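PDB 7CZO: uncharacterized protein HI_0666 from Haemophilus influenzae, which is probably the N-terminal domain of a HipA toxin, belonging to a HipBA toxin-antitoxin system with an unusual three-component regulation. Local coordinates for residues P58-L63 with R86-N91. Numbering follows the deposited sequence.
Sequences PYFASL and RFLLNN
L88 carries this contact almost alone: its two methyls reach across from the helix 82-91 and end against F60 and L63 of the segment 58-63. CD1 comes to 4.0 Å from F60 CB, meeting the root of that side chain, and approaches the phenyl ring obliquely. The same methyl lies 3.7 Å from the F60 carbonyl O, an apolar touch on an oxygen that already accepts the backbone N-H of L63, with L63 N 3.1 Å from F60 O. The other branch, L88 CD2, rests 4.1 Å from L63 CB. With chi1 at -66° and CG opposite the carbonyl carbon, the L88 chain extends outward from its helix, and the fork of its methyls is shared between the two partners.

The bond from CA to CB of F60 runs across the line to the other helix, whereas that of L63 points toward it. The F60 ring also meets that of F29, planes at about 60°, and F60 and L88 both touch Q100, which joins the two helices to the strand 98-102 of the antiparallel sheet. Next to L88, the CB bond of F87 also points toward 58-63, but its ring meets W68. Within 58-63, S62 OG donates to Y59 O at 2.6 Å.

Across the interface the chemistry is van der Waals contact, 141 Å² buried in all, with one methyl against a carbonyl oxygen. Having no directional bond of its own, this meeting of two helices in the HipA N-terminal domain rests on the fit of one leucine's methyls in a buried place, probably with a hydrophobic contribution.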
loop_
_atom_site.group_PDB
_atom_site.type_symbol
_atom_site.label_atom_id
_atom_site.label_comp_id
_atom_site.label_asym_id
_atom_site.label_seq_id
_atom_site.Cartn_x
_atom_site.Cartn_y
_atom_site.Cartn_z
ATOM N N PRO A 58 1.923 -7.481 5.620
ATOM C CA PRO A 58 1.078 -7.371 6.810
ATOM C C PRO A 58 0.785 -5.956 7.291
ATOM O O PRO A 58 -0.340 -5.672 7.725
ATOM C CB PRO A 58 1.908 -8.105 7.875
ATOM C CG PRO A 58 2.583 -9.194 7.097
ATOM C CD PRO A 58 2.910 -8.572 5.750
ATOM N N TYR A 59 1.782 -5.078 7.246
ATOM C CA TYR A 59 1.566 -3.731 7.723
ATOM C C TYR A 59 0.480 -3.041 6.879
ATOM O O TYR A 59 -0.460 -2.430 7.431
ATOM C CB TYR A 59 2.856 -2.893 7.740
ATOM C CG TYR A 59 2.559 -1.517 8.223
ATOM C CD1 TYR A 59 2.297 -1.293 9.572
ATOM C CD2 TYR A 59 2.399 -0.450 7.325
ATOM C CE1 TYR A 59 1.948 -0.032 10.039
ATOM C CE2 TYR A 59 2.051 0.824 7.781
ATOM C CZ TYR A 59 1.826 1.019 9.145
ATOM O OH TYR A 59 1.479 2.243 9.640
ATOM N N PHE A 60 0.599 -3.136 5.556
ATOM C CA PHE A 60 -0.369 -2.499 4.676
ATOM C C PHE A 60 -1.710 -3.239 4.727
ATOM O O PHE A 60 -2.762 -2.635 4.748
ATOM C CB PHE A 60 0.162 -2.430 3.248
ATOM C CG PHE A 60 1.197 -1.370 3.031
ATOM C CD1 PHE A 60 0.833 -0.045 2.819
ATOM C CD2 PHE A 60 2.545 -1.690 2.991
ATOM C CE1 PHE A 60 1.806 0.946 2.604
ATOM C CE2 PHE A 60 3.532 -0.697 2.773
ATOM C CZ PHE A 60 3.164 0.617 2.585
ATOM N N ALA A 61 -1.707 -4.552 4.763
ATOM C CA ALA A 61 -2.989 -5.240 4.933
ATOM C C ALA A 61 -3.659 -4.772 6.212
ATOM O O ALA A 61 -4.876 -4.762 6.287
ATOM C CB ALA A 61 -2.811 -6.747 4.980
ATOM N N SER A 62 -2.883 -4.421 7.236
ATOM C CA SER A 62 -3.468 -3.997 8.536
ATOM C C SER A 62 -4.247 -2.663 8.453
ATOM O O SER A 62 -5.080 -2.392 9.292
ATOM C CB SER A 62 -2.395 -3.868 9.612
ATOM O OG SER A 62 -1.830 -2.548 9.581
ATOM N N LEU A 63 -3.967 -1.843 7.447
ATOM C CA LEU A 63 -4.617 -0.525 7.286
ATOM C C LEU A 63 -6.017 -0.627 6.742
ATOM O O LEU A 63 -6.744 0.346 6.720
ATOM C CB LEU A 63 -3.819 0.377 6.322
ATOM C CG LEU A 63 -2.358 0.654 6.709
ATOM C CD1 LEU A 63 -1.676 1.750 5.914
ATOM C CD2 LEU A 63 -2.285 1.004 8.177
ATOM N N ARG A 86 -6.285 -2.830 -3.930
ATOM C CA ARG A 86 -7.156 -1.919 -4.672
ATOM C C ARG A 86 -7.849 -0.962 -3.671
ATOM O O ARG A 86 -7.935 0.229 -3.899
ATOM C CB ARG A 86 -8.172 -2.701 -5.503
ATOM C CG ARG A 86 -8.643 -2.002 -6.769
ATOM C CD ARG A 86 -9.703 -2.810 -7.546
ATOM N NE ARG A 86 -9.643 -4.272 -7.342
ATOM C CZ ARG A 86 -8.695 -5.092 -7.811
ATOM N NH1 ARG A 86 -7.671 -4.626 -8.527
ATOM N NH2 ARG A 86 -8.758 -6.396 -7.540
ATOM N N PHE A 87 -8.311 -1.486 -2.545
ATOM C CA PHE A 87 -8.970 -0.664 -1.565
ATOM C C PHE A 87 -7.997 0.399 -1.088
ATOM O O PHE A 87 -8.300 1.598 -1.105
ATOM C CB PHE A 87 -9.418 -1.489 -0.399
ATOM C CG PHE A 87 -9.908 -0.669 0.729
ATOM C CD1 PHE A 87 -11.249 -0.419 0.880
ATOM C CD2 PHE A 87 -9.022 -0.129 1.631
ATOM C CE1 PHE A 87 -11.704 0.368 1.923
ATOM C CE2 PHE A 87 -9.464 0.660 2.688
ATOM C CZ PHE A 87 -10.808 0.909 2.825
ATOM N N LEU A 88 -6.794 -0.024 -0.719
ATOM C CA LEU A 88 -5.773 0.963 -0.336
ATOM C C LEU A 88 -5.680 2.081 -1.360
ATOM O O LEU A 88 -5.639 3.246 -0.982
ATOM C CB LEU A 88 -4.397 0.319 -0.088
ATOM C CG LEU A 88 -4.481 -0.608 1.136
ATOM C CD1 LEU A 88 -3.178 -1.354 1.331
ATOM C CD2 LEU A 88 -4.897 0.163 2.383
ATOM N N LEU A 89 -5.700 1.731 -2.646
ATOM C CA LEU A 89 -5.571 2.731 -3.708
ATOM C C LEU A 89 -6.822 3.572 -3.871
ATOM O O LEU A 89 -6.720 4.771 -4.082
ATOM C CB LEU A 89 -5.254 2.067 -5.025
ATOM C CG LEU A 89 -3.845 1.508 -5.200
ATOM C CD1 LEU A 89 -3.781 0.792 -6.557
ATOM C CD2 LEU A 89 -2.846 2.636 -5.147
ATOM N N ASN A 90 -7.997 2.971 -3.736
ATOM C CA ASN A 90 -9.234 3.736 -3.836
ATOM C C ASN A 90 -9.604 4.595 -2.668
ATOM O O ASN A 90 -10.431 5.464 -2.841
ATOM C CB ASN A 90 -10.416 2.823 -4.078
ATOM C CG ASN A 90 -10.297 2.069 -5.386
ATOM O OD1 ASN A 90 -9.677 2.562 -6.349
ATOM N ND2 ASN A 90 -10.862 0.848 -5.419
ATOM N N ASN A 91 -9.040 4.372 -1.482
ATOM C CA ASN A 91 -9.343 5.278 -0.384
ATOM C C ASN A 91 -8.514 5.242 0.874
ATOM O O ASN A 91 -9.067 4.937 1.912
ATOM C CB ASN A 91 -10.840 5.155 0.009
ATOM C CG ASN A 91 -11.380 3.762 -0.109
ATOM O OD1 ASN A 91 -10.664 2.793 -0.070
ATOM N ND2 ASN A 91 -12.674 3.670 -0.222
#